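Local atomic coordinates of nitroreductase family protein (Clostridium novyi, PDB entry 3G14), a protein that probably acts as an oxidoreductase of the nitroreductase family, whose members generally use a bound FMN cofactor. Residues Lys55-Lys67 with Ile125-Leu137. Numbering follows the deposited sequence. Where two conformers were deposited one is given.
Sequences KLKLDIANAIENK and IAAFNENKIKEAL
A63 CB packs 3.7 Å from I133 CG1 and is also covered by K132 CB, while A136 CB sits 3.7 Å from D59 CB. These close contacts join helices 55-63 and 130-137, antiparallel at 172° with axes 9.0 Å apart. Toward strand 46-51 the apolar packing is looser: I60 CG2 faces I133 CD1 and I60 CD1 faces L137 CD1, each at 4.4 Å. Past the helices, I64 and F128 form one non-hydrogen-bonded antiparallel pair: N129 N donates to A63 O (2.8 Å, 166°), and E65 N points almost straight at A127 O (3.0 Å) from above its carbonyl plane. I64 CG1 and CD1 cross I125 CG2 at about a right angle, both 4.1 Å away. I133 CD1 covers one face of the F128 ring near the rim.

The outer side is polar, more open around K132. With CG beside its backbone N (chi1 -69°), E65 extends its carboxylate to N129, OE2 3.5 Å from CB; N129 OD1 caps its helix by accepting from K132 N. Water links N66 OD1 to A127 N. K55 NZ bridges to the syn lone pair of D59 OD2, and another water donates to A136 O.

Both helices lie on one face of the mixed sheet, I60 and L137 on strand 46-51, I133 on 144-151; helix 70-77 flanks I64. The bridge end meets the dimer interface, where S95 of the second subunit hydrogen-bonds to F128 O and partly covers E65.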
ATOM      1  N   LYS B  55     -28.932  -1.117  -4.053  1.00 16.33           N
ATOM      2  CA  LYS B  55     -29.392  -1.646  -2.775  1.00 18.86           C
ATOM      3  C   LYS B  55     -28.175  -1.978  -1.888  1.00 17.08           C
ATOM      4  O   LYS B  55     -28.173  -1.712  -0.663  1.00 15.87           O
ATOM      5  CB  LYS B  55     -30.282  -2.884  -3.017  1.00 20.67           C
ATOM      6  CG  LYS B  55     -30.895  -3.509  -1.770  1.00 26.47           C
ATOM      7  CD  LYS B  55     -29.924  -4.425  -1.012  1.00 33.58           C
ATOM      8  CE  LYS B  55     -30.574  -5.120   0.221  1.00 36.87           C
ATOM      9  NZ  LYS B  55     -29.525  -5.841   1.036  1.00 27.04           N
ATOM     10  N   LEU B  56     -27.136  -2.553  -2.505  1.00 16.42           N
ATOM     11  CA  LEU B  56     -25.900  -2.887  -1.784  1.00 14.10           C
ATOM     12  C   LEU B  56     -25.087  -1.627  -1.398  1.00 15.76           C
ATOM     13  O   LEU B  56     -24.468  -1.568  -0.325  1.00 16.95           O
ATOM     14  CB  LEU B  56     -25.062  -3.907  -2.585  1.00 16.28           C
ATOM     15  CG  LEU B  56     -25.787  -5.230  -2.905  1.00 14.74           C
ATOM     16  CD1 LEU B  56     -24.887  -6.189  -3.730  1.00 15.41           C
ATOM     17  CD2 LEU B  56     -26.291  -5.905  -1.623  1.00 15.23           C
ATOM     18  N   LYS B  57     -25.088  -0.613  -2.256  1.00 12.91           N
ATOM     19  CA  LYS B  57     -24.448   0.677  -1.898  1.00 15.53           C
ATOM     20  C   LYS B  57     -25.078   1.253  -0.657  1.00 14.82           C
ATOM     21  O   LYS B  57     -24.393   1.780   0.232  1.00 14.78           O
ATOM     22  CB  LYS B  57     -24.582   1.688  -3.039  1.00 16.61           C
ATOM     23  CG  LYS B  57     -23.807   1.334  -4.272  1.00 15.92           C
ATOM     24  CD  LYS B  57     -24.011   2.414  -5.306  1.00 16.63           C
ATOM     25  CE  LYS B  57     -23.667   1.965  -6.640  1.00 25.03           C
ATOM     26  NZ  LYS B  57     -24.107   2.975  -7.622  1.00 21.87           N
ATOM     27  N   LEU B  58     -26.408   1.180  -0.615  1.00 17.21           N
ATOM     28  CA  LEU B  58     -27.169   1.662   0.531  1.00 15.85           C
ATOM     29  C   LEU B  58     -26.766   0.874   1.789  1.00 16.55           C
ATOM     30  O   LEU B  58     -26.517   1.465   2.829  1.00 13.01           O
ATOM     31  CB  LEU B  58     -28.691   1.606   0.256  1.00 17.25           C
ATOM     32  CG  LEU B  58     -29.638   1.952   1.415  1.00 15.73           C
ATOM     33  CD1 LEU B  58     -29.299   3.347   1.960  1.00 15.36           C
ATOM     34  CD2 LEU B  58     -31.123   1.864   1.008  1.00 14.31           C
ATOM     35  N   ASP B  59     -26.656  -0.449   1.679  1.00 15.68           N
ATOM     36  CA  ASP B  59     -26.195  -1.283   2.815  1.00 16.92           C
ATOM     37  C   ASP B  59     -24.803  -0.845   3.285  1.00 16.30           C
ATOM     38  O   ASP B  59     -24.547  -0.714   4.489  1.00 14.96           O
ATOM     39  CB  ASP B  59     -26.081  -2.763   2.428  1.00 17.27           C
ATOM     40  CG  ASP B  59     -27.428  -3.463   2.242  1.00 20.16           C
ATOM     41  OD1 ASP B  59     -28.454  -3.023   2.799  1.00 23.42           O
ATOM     42  OD2 ASP B  59     -27.424  -4.476   1.510  1.00 20.53           O
ATOM     43  N   ILE B  60     -23.906  -0.614   2.322  1.00 13.88           N
ATOM     44  CA  ILE B  60     -22.534  -0.191   2.666  1.00 14.52           C
ATOM     45  C   ILE B  60     -22.550   1.187   3.318  1.00 11.19           C
ATOM     46  O   ILE B  60     -21.913   1.414   4.362  1.00 14.54           O
ATOM     47  CB  ILE B  60     -21.577  -0.225   1.456  1.00 16.18           C
ATOM     48  CG1 ILE B  60     -21.413  -1.667   0.938  1.00 17.94           C
ATOM     49  CG2 ILE B  60     -20.234   0.390   1.829  1.00 16.69           C
ATOM     50  CD1 ILE B  60     -20.733  -1.733  -0.388  1.00 14.24           C
ATOM     51  N   ALA B  61     -23.305   2.120   2.726  1.00 14.13           N
ATOM     52  CA  ALA B  61     -23.461   3.485   3.272  1.00 15.87           C
ATOM     53  C   ALA B  61     -23.921   3.458   4.724  1.00 16.44           C
ATOM     54  O   ALA B  61     -23.385   4.191   5.566  1.00 15.50           O
ATOM     55  CB  ALA B  61     -24.469   4.282   2.420  1.00 14.68           C
ATOM     56  N   ASN B  62     -24.914   2.623   5.017  1.00 14.11           N
ATOM     57  CA  ASN B  62     -25.403   2.494   6.374  1.00 14.66           C
ATOM     58  C   ASN B  62     -24.397   1.898   7.368  1.00 14.63           C
ATOM     59  O   ASN B  62     -24.499   2.158   8.568  1.00 18.27           O
ATOM     60  CB  ASN B  62     -26.703   1.720   6.428  1.00 13.11           C
ATOM     61  CG  ASN B  62     -27.896   2.513   5.835  1.00 11.58           C
ATOM     62  OD1 ASN B  62     -27.955   3.753   5.930  1.00 18.86           O
ATOM     63  ND2 ASN B  62     -28.857   1.779   5.259  1.00 13.71           N
ATOM     64  N   ALA B  63     -23.463   1.081   6.878  1.00 15.51           N
ATOM     65  CA  ALA B  63     -22.443   0.402   7.716  1.00 14.18           C
ATOM     66  C   ALA B  63     -21.235   1.285   8.084  1.00 14.24           C
ATOM     67  O   ALA B  63     -20.529   0.998   9.028  1.00 14.34           O
ATOM     68  CB  ALA B  63     -21.956  -0.887   7.005  1.00 12.44           C
ATOM     69  N   ILE B  64     -20.977   2.311   7.301  1.00 14.07           N
ATOM     70  CA  ILE B  64     -19.862   3.203   7.518  1.00 13.71           C
ATOM     71  C   ILE B  64     -19.985   3.976   8.850  1.00 15.65           C
ATOM     72  O   ILE B  64     -21.072   4.429   9.220  1.00 17.05           O
ATOM     73  CB  ILE B  64     -19.627   4.112   6.271  1.00 13.93           C
ATOM     74  CG1 ILE B  64     -19.186   3.273   5.093  1.00 13.94           C
ATOM     75  CG2 ILE B  64     -18.595   5.185   6.600  1.00 14.54           C
ATOM     76  CD1 ILE B  64     -19.176   4.005   3.732  1.00 15.78           C
ATOM     77  N   GLU B  65     -18.895   4.001   9.611  1.00 14.04           N
ATOM     78  CA  GLU B  65     -18.872   4.564  10.964  1.00 16.25           C
ATOM     79  C   GLU B  65     -17.950   5.787  11.082  1.00 19.07           C
ATOM     80  O   GLU B  65     -16.950   5.748  11.765  1.00 26.03           O
ATOM     81  CB  GLU B  65     -18.471   3.486  11.951  1.00 15.76           C
ATOM     82  CG  GLU B  65     -19.534   2.406  12.109  1.00 17.33           C
ATOM     83  CD  GLU B  65     -19.086   1.196  12.919  1.00 19.87           C
ATOM     84  OE1 GLU B  65     -17.859   0.948  13.068  1.00 21.40           O
ATOM     85  OE2 GLU B  65     -20.005   0.482  13.371  1.00 23.32           O
ATOM     86  N   ASN B  66     -18.267   6.841  10.360  1.00 21.72           N
ATOM     87  CA  ASN B  66     -17.470   8.061  10.353  1.00 19.06           C
ATOM     88  C   ASN B  66     -18.213   9.108  11.132  1.00 19.40           C
ATOM     89  O   ASN B  66     -19.410   8.990  11.364  1.00 21.21           O
ATOM     90  CB  ASN B  66     -17.188   8.550   8.906  1.00 17.09           C
ATOM     91  CG  ASN B  66     -16.104   7.762   8.188  1.00 24.41           C
ATOM     92  OD1 ASN B  66     -15.538   6.737   8.677  1.00 22.63           O
ATOM     93  ND2 ASN B  66     -15.764   8.243   7.018  1.00 21.45           N
ATOM     94  N   LYS B  67     -17.515  10.161  11.531  1.00 18.74           N
ATOM     95  CA  LYS B  67     -18.130  11.266  12.251  1.00 22.98           C
ATOM     96  C   LYS B  67     -19.110  12.000  11.345  1.00 22.83           C
ATOM     97  O   LYS B  67     -20.170  12.430  11.803  1.00 25.48           O
ATOM     98  CB  LYS B  67     -17.023  12.231  12.733  1.00 23.71           C
ATOM     99  CG  LYS B  67     -17.264  12.904  14.036  1.00 33.06           C
ATOM    100  CD  LYS B  67     -16.060  13.768  14.396  1.00 28.18           C
ATOM    101  CE  LYS B  67     -14.840  12.956  14.886  1.00 38.79           C
ATOM    102  NZ  LYS B  67     -13.858  13.880  15.568  1.00 42.32           N
ATOM    103  N   ILE B 125     -11.804   4.172   2.620  1.00 13.42           N
ATOM    104  CA  ILE B 125     -12.722   4.029   3.785  1.00 14.36           C
ATOM    105  C   ILE B 125     -12.421   2.738   4.531  1.00 15.64           C
ATOM    106  O   ILE B 125     -12.549   1.636   3.964  1.00 17.09           O
ATOM    107  CB  ILE B 125     -14.219   4.047   3.313  1.00 14.28           C
ATOM    108  CG1 ILE B 125     -14.561   5.334   2.532  1.00 18.23           C
ATOM    109  CG2 ILE B 125     -15.192   3.742   4.520  1.00 13.34           C
ATOM    110  CD1 ILE B 125     -15.825   5.248   1.634  1.00 16.66           C
ATOM    111  N   ALA B 126     -12.054   2.849   5.817  1.00 15.20           N
ATOM    112  CA  ALA B 126     -11.611   1.728   6.617  1.00 15.98           C
ATOM    113  C   ALA B 126     -12.480   1.496   7.865  1.00 15.22           C
ATOM    114  O   ALA B 126     -12.345   0.452   8.511  1.00 16.23           O
ATOM    115  CB  ALA B 126     -10.184   1.922   7.058  1.00 19.32           C
ATOM    116  N   ALA B 127     -13.339   2.470   8.194  1.00 16.65           N
ATOM    117  CA  ALA B 127     -14.171   2.426   9.430  1.00 17.37           C
ATOM    118  C   ALA B 127     -15.631   2.086   9.114  1.00 13.71           C
ATOM    119  O   ALA B 127     -16.357   2.890   8.536  1.00 16.50           O
ATOM    120  CB  ALA B 127     -14.116   3.768  10.165  1.00 19.24           C
ATOM    121  N   PHE B 128     -16.048   0.887   9.512  1.00 16.22           N
ATOM    122  CA  PHE B 128     -17.384   0.395   9.210  1.00 15.85           C
ATOM    123  C   PHE B 128     -17.708  -0.752  10.141  1.00 13.98           C
ATOM    124  O   PHE B 128     -16.813  -1.370  10.747  1.00 17.64           O
ATOM    125  CB  PHE B 128     -17.535  -0.047   7.740  1.00 16.03           C
ATOM    126  CG  PHE B 128     -16.293  -0.708   7.152  1.00 16.77           C
ATOM    127  CD1 PHE B 128     -15.873  -1.969   7.584  1.00 19.62           C
ATOM    128  CD2 PHE B 128     -15.563  -0.060   6.170  1.00 23.09           C
ATOM    129  CE1 PHE B 128     -14.718  -2.570   7.043  1.00 19.55           C
ATOM    130  CE2 PHE B 128     -14.420  -0.636   5.623  1.00 18.25           C
ATOM    131  CZ  PHE B 128     -14.004  -1.893   6.057  1.00 15.06           C
ATOM    132  N   ASN B 129     -18.993  -0.997  10.275  1.00 15.43           N
ATOM    133  CA  ASN B 129     -19.522  -2.232  10.873  1.00 13.80           C
ATOM    134  C   ASN B 129     -19.256  -3.366   9.874  1.00 15.76           C
ATOM    135  O   ASN B 129     -19.966  -3.565   8.882  1.00 15.24           O
ATOM    136  CB  ASN B 129     -20.988  -2.093  11.172  1.00 13.89           C
ATOM    137  CG  ASN B 129     -21.581  -3.327  11.845  1.00 19.08           C
ATOM    138  OD1 ASN B 129     -21.147  -4.464  11.626  1.00 19.57           O
ATOM    139  ND2 ASN B 129     -22.568  -3.101  12.685  1.00 21.94           N
ATOM    140  N   GLU B 130     -18.165  -4.070  10.128  1.00 16.86           N
ATOM    141  CA  GLU B 130     -17.720  -5.091   9.222  1.00 17.72           C
ATOM    142  C   GLU B 130     -18.758  -6.216   9.052  1.00 17.16           C
ATOM    143  O   GLU B 130     -18.910  -6.765   7.964  1.00 17.46           O
ATOM    144  CB  GLU B 130     -16.404  -5.664   9.758  1.00 19.80           C
ATOM    145  CG  GLU B 130     -15.772  -6.679   8.868  1.00 20.08           C
ATOM    146  CD  GLU B 130     -14.389  -7.100   9.349  1.00 22.87           C
ATOM    147  OE1 GLU B 130     -13.983  -6.724  10.464  1.00 33.44           O
ATOM    148  OE2 GLU B 130     -13.732  -7.852   8.623  1.00 24.26           O
ATOM    149  N   ASN B 131     -19.446  -6.587  10.139  1.00 15.12           N
ATOM    150  CA  ASN B 131     -20.428  -7.655  10.048  1.00 17.37           C
ATOM    151  C   ASN B 131     -21.540  -7.318   9.080  1.00 16.71           C
ATOM    152  O   ASN B 131     -22.030  -8.191   8.334  1.00 16.49           O
ATOM    153  CB  ASN B 131     -21.030  -7.944  11.416  1.00 19.08           C
ATOM    154  CG  ASN B 131     -20.064  -8.649  12.344  1.00 26.40           C
ATOM    155  OD1 ASN B 131     -19.108  -9.303  11.916  1.00 31.17           O
ATOM    156  ND2 ASN B 131     -20.343  -8.561  13.623  1.00 32.18           N
ATOM    157  N   LYS B 132     -21.942  -6.050   9.098  1.00 16.27           N
ATOM    158  CA  LYS B 132     -22.990  -5.591   8.216  1.00 16.14           C
ATOM    159  C   LYS B 132     -22.541  -5.643   6.773  1.00 16.67           C
ATOM    160  O   LYS B 132     -23.352  -5.996   5.901  1.00 16.60           O
ATOM    161  CB  LYS B 132     -23.515  -4.197   8.606  1.00 16.83           C
ATOM    162  CG  LYS B 132     -24.481  -4.262   9.798  1.00 23.24           C
ATOM    163  CD  LYS B 132     -25.851  -4.832   9.375  1.00 30.80           C
ATOM    164  CE  LYS B 132     -26.563  -5.632  10.478  1.00 39.20           C
ATOM    165  NZ  LYS B 132     -27.887  -6.201   9.984  1.00 39.33           N
ATOM    166  N   ILE B 133     -21.283  -5.320   6.500  1.00 17.03           N
ATOM    167  CA  ILE B 133     -20.805  -5.418   5.108  1.00 18.31           C
ATOM    168  C   ILE B 133     -20.703  -6.892   4.677  1.00 15.90           C
ATOM    169  O   ILE B 133     -21.081  -7.266   3.559  1.00 14.67           O
ATOM    170  CB  ILE B 133     -19.488  -4.658   4.867  1.00 19.51           C
ATOM    171  CG1 ILE B 133     -19.757  -3.135   5.017  1.00 18.69           C
ATOM    172  CG2 ILE B 133     -18.915  -5.023   3.437  1.00 17.81           C
ATOM    173  CD1 ILE B 133     -18.547  -2.241   4.873  1.00 21.82           C
ATOM    174  N   LYS B 134     -20.272  -7.767   5.590  1.00 16.47           N
ATOM    175  CA  LYS B 134     -20.232  -9.192   5.262  1.00 16.07           C
ATOM    176  C   LYS B 134     -21.608  -9.753   4.970  1.00 19.40           C
ATOM    177  O   LYS B 134     -21.766 -10.569   4.062  1.00 15.07           O
ATOM    178  CB  LYS B 134     -19.613  -9.988   6.389  1.00 15.67           C
ATOM    179  CG  LYS B 134     -18.124  -9.764   6.547  1.00 19.26           C
ATOM    180  CD  LYS B 134     -17.701 -10.500   7.808  1.00 22.17           C
ATOM    181  CE  LYS B 134     -16.209 -10.624   7.955  1.00 23.37           C
ATOM    182  NZ  LYS B 134     -15.846 -11.233   9.274  1.00 17.28           N
ATOM    183  N   GLU B 135     -22.604  -9.339   5.753  0.50 18.18           N
ATOM    184  CA  GLU B 135     -23.984  -9.746   5.509  0.50 19.92           C
ATOM    185  C   GLU B 135     -24.523  -9.232   4.162  0.50 18.15           C
ATOM    186  O   GLU B 135     -25.205  -9.961   3.443  0.50 17.43           O
ATOM    187  CB  GLU B 135     -24.883  -9.311   6.678  0.50 17.74           C
ATOM    188  CG  GLU B 135     -24.567 -10.066   7.971  0.50 20.23           C
ATOM    189  CD  GLU B 135     -25.238  -9.491   9.230  0.50 23.76           C
ATOM    190  OE1 GLU B 135     -26.083  -8.593   9.110  0.50 24.06           O
ATOM    191  OE2 GLU B 135     -24.910  -9.962  10.348  0.50 32.39           O
ATOM    192  N   ALA B 136     -24.216  -7.983   3.816  1.00 17.94           N
ATOM    193  CA  ALA B 136     -24.657  -7.410   2.550  1.00 18.02           C
ATOM    194  C   ALA B 136     -24.078  -8.131   1.337  1.00 17.17           C
ATOM    195  O   ALA B 136     -24.818  -8.409   0.375  1.00 16.26           O
ATOM    196  CB  ALA B 136     -24.315  -5.963   2.471  1.00 15.84           C
ATOM    197  N   LEU B 137     -22.765  -8.405   1.394  1.00 16.53           N
ATOM    198  CA  LEU B 137     -22.006  -8.929   0.252  1.00 14.25           C
ATOM    199  C   LEU B 137     -21.808 -10.456   0.290  1.00 14.97           C
ATOM    200  O   LEU B 137     -21.148 -11.018  -0.578  1.00 14.91           O
ATOM    201  CB  LEU B 137     -20.679  -8.194   0.141  1.00 16.20           C
ATOM    202  CG  LEU B 137     -20.765  -6.645   0.145  1.00 18.68           C
ATOM    203  CD1 LEU B 137     -19.418  -5.944  -0.136  1.00 16.67           C
ATOM    204  CD2 LEU B 137     -21.813  -6.179  -0.846  1.00 18.20           C
TER
HETATM  205  O   HOH W   1     -27.548  -8.665   0.489  1.00 21.50           O
HETATM  206  O   HOH W   2     -13.115   5.397   7.277  1.00 15.59           O